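Local structure of fatty acid amide hydrolase (Candida albicans, 6KVR) at residues R276-G281 and S324-M329. The protein probably hydrolyses fatty acid and other monocarboxylic acid amides to the carboxylate and ammonium, as a member of the amidase signature family. Sequence-based numbering, arbitrary orientation.
Sequences RISVKG and STSLPM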
loop_
_atom_site.group_PDB
_atom_site.type_symbol
_atom_site.label_atom_id
_atom_site.label_comp_id
_atom_site.label_asym_id
_atom_site.label_seq_id
_atom_site.Cartn_x
_atom_site.Cartn_y
_atom_site.Cartn_z
ATOM N N ARG A 276 -6.434 4.705 -3.910
ATOM C CA ARG A 276 -6.652 5.900 -4.707
ATOM C C ARG A 276 -7.793 6.749 -4.149
ATOM O O ARG A 276 -7.665 7.973 -4.047
ATOM C CB ARG A 276 -6.935 5.509 -6.165
ATOM C CG ARG A 276 -5.846 4.666 -6.809
ATOM C CD ARG A 276 -5.932 4.660 -8.343
ATOM N NE ARG A 276 -5.366 5.859 -8.953
ATOM C CZ ARG A 276 -5.080 5.993 -10.244
ATOM N NH1 ARG A 276 -5.235 4.993 -11.095
ATOM N NH2 ARG A 276 -4.639 7.170 -10.695
ATOM N N ILE A 277 -8.890 6.109 -3.750
ATOM C CA ILE A 277 -10.049 6.768 -3.166
ATOM C C ILE A 277 -10.048 6.453 -1.672
ATOM O O ILE A 277 -9.826 5.302 -1.281
ATOM C CB ILE A 277 -11.351 6.306 -3.865
ATOM C CG1 ILE A 277 -11.468 6.962 -5.247
ATOM C CG2 ILE A 277 -12.569 6.721 -3.102
ATOM C CD1 ILE A 277 -10.585 6.389 -6.286
ATOM N N SER A 278 -10.264 7.469 -0.838
ATOM C CA SER A 278 -10.238 7.260 0.610
ATOM C C SER A 278 -11.443 6.469 1.126
ATOM O O SER A 278 -12.587 6.690 0.707
ATOM C CB SER A 278 -10.189 8.600 1.336
ATOM O OG SER A 278 -10.151 8.387 2.740
ATOM N N VAL A 279 -11.181 5.554 2.067
ATOM C CA VAL A 279 -12.230 4.910 2.854
ATOM C C VAL A 279 -12.242 5.413 4.291
ATOM O O VAL A 279 -12.981 4.881 5.119
ATOM C CB VAL A 279 -12.128 3.372 2.829
ATOM C CG1 VAL A 279 -12.276 2.839 1.404
ATOM C CG2 VAL A 279 -10.814 2.908 3.441
ATOM N N LYS A 280 -11.451 6.435 4.605
ATOM C CA LYS A 280 -11.394 6.956 5.967
ATOM C C LYS A 280 -12.718 7.607 6.385
ATOM O O LYS A 280 -13.280 8.427 5.657
ATOM C CB LYS A 280 -10.242 7.961 6.087
ATOM C CG LYS A 280 -10.120 8.590 7.458
ATOM C CD LYS A 280 -8.989 9.612 7.522
ATOM C CE LYS A 280 -9.036 10.402 8.829
ATOM N NZ LYS A 280 -7.846 11.292 8.874
ATOM N N GLY A 281 -13.208 7.248 7.569
ATOM C CA GLY A 281 -14.363 7.921 8.136
ATOM C C GLY A 281 -15.690 7.228 7.882
ATOM O O GLY A 281 -16.511 7.713 7.104
ATOM N N SER A 324 -3.714 10.147 4.833
ATOM C CA SER A 324 -2.325 9.805 4.558
ATOM C C SER A 324 -2.200 8.503 3.771
ATOM O O SER A 324 -1.212 8.313 3.054
ATOM C CB SER A 324 -1.563 9.706 5.879
ATOM O OG SER A 324 -0.189 9.509 5.617
ATOM N N THR A 325 -3.181 7.596 3.896
ATOM C CA THR A 325 -3.182 6.345 3.138
ATOM C C THR A 325 -3.380 6.577 1.641
ATOM O O THR A 325 -2.938 5.759 0.820
ATOM C CB THR A 325 -4.296 5.432 3.663
ATOM O OG1 THR A 325 -4.112 5.206 5.064
ATOM C CG2 THR A 325 -4.305 4.090 2.933
ATOM N N SER A 326 -4.045 7.666 1.262
ATOM C CA SER A 326 -4.361 7.873 -0.145
ATOM C C SER A 326 -3.117 8.279 -0.930
ATOM O O SER A 326 -2.354 9.148 -0.501
ATOM C CB SER A 326 -5.453 8.928 -0.284
ATOM O OG SER A 326 -6.699 8.392 0.126
ATOM N N LEU A 327 -2.926 7.660 -2.091
ATOM C CA LEU A 327 -1.740 7.863 -2.902
ATOM C C LEU A 327 -1.862 9.139 -3.733
ATOM O O LEU A 327 -2.916 9.404 -4.320
ATOM C CB LEU A 327 -1.511 6.676 -3.837
ATOM C CG LEU A 327 -1.232 5.286 -3.255
ATOM C CD1 LEU A 327 -1.028 4.275 -4.388
ATOM C CD2 LEU A 327 -0.027 5.311 -2.324
ATOM N N PRO A 328 -0.798 9.948 -3.809
ATOM C CA PRO A 328 -0.793 11.084 -4.746
ATOM C C PRO A 328 -0.329 10.649 -6.134
ATOM O O PRO A 328 0.727 11.051 -6.620
ATOM C CB PRO A 328 0.173 12.065 -4.076
ATOM C CG PRO A 328 1.105 11.206 -3.327
ATOM C CD PRO A 328 0.337 9.995 -2.875
HETATM N N MSE A 329 -1.110 9.782 -6.762
HETATM C CA MSE A 329 -0.812 9.385 -8.120
HETATM C C MSE A 329 -1.912 9.943 -9.017
HETATM O O MSE A 329 -3.096 9.610 -8.873
HETATM C CB MSE A 329 -0.623 7.871 -8.199
HETATM C CG MSE A 329 -1.813 6.957 -8.358
HETATM SE SE MSE A 329 -1.217 5.437 -9.459
HETATM C CE MSE A 329 0.371 4.872 -8.421
HETATM O O HOH W 1 -4.768 8.037 -7.341
HETATM O O HOH W 2 -5.546 9.339 -5.007
HETATM O O HOH W 3 -7.382 5.656 -0.009
#
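Arg276 reaches selenomethionine Met329 with the far end of its side chain, and three waters bridge the two loops. From CB the chain starts away from 324-329; CG and CD carry it on until a bend at chi3 (80°) turns the guanidinium against Met329. NE donates to water 1, which lies in the guanidinium plane at its edge and in turn donates to Met329 O, 2.8 Å from the water's oxygen. CZ lies 4.0 Å from Met329 SE, which sits over the centre of one guanidinium face; the two side chains cross at about a right angle. NH2 lies 3.7 Å from Met329 CG and makes a weak hydrogen bond of 3.4 Å to Met329 O (151° at the hydrogen); it also forms a salt bridge with Glu553, and NH1 one with Asp552. Next along the backbone, water 2 donates to both Arg276 O and Leu327 O. Ser326 OG rests 3.7 Å from Ser278 CB and 2.8 Å from water 3, which donates weakly to Ile277 O. Ser278 OG accepts from Lys280 N, closing an ST turn, and also bonds Asp323, which Ser326 OG reaches weakly. The contact ties the loop after strand 268-271 of the central mixed sheet to the one after helix 303-317, near the dimer interface. Buried carbonyls are joined largely through water, while the arginine's charge is probably balanced by carboxylates outside both segments.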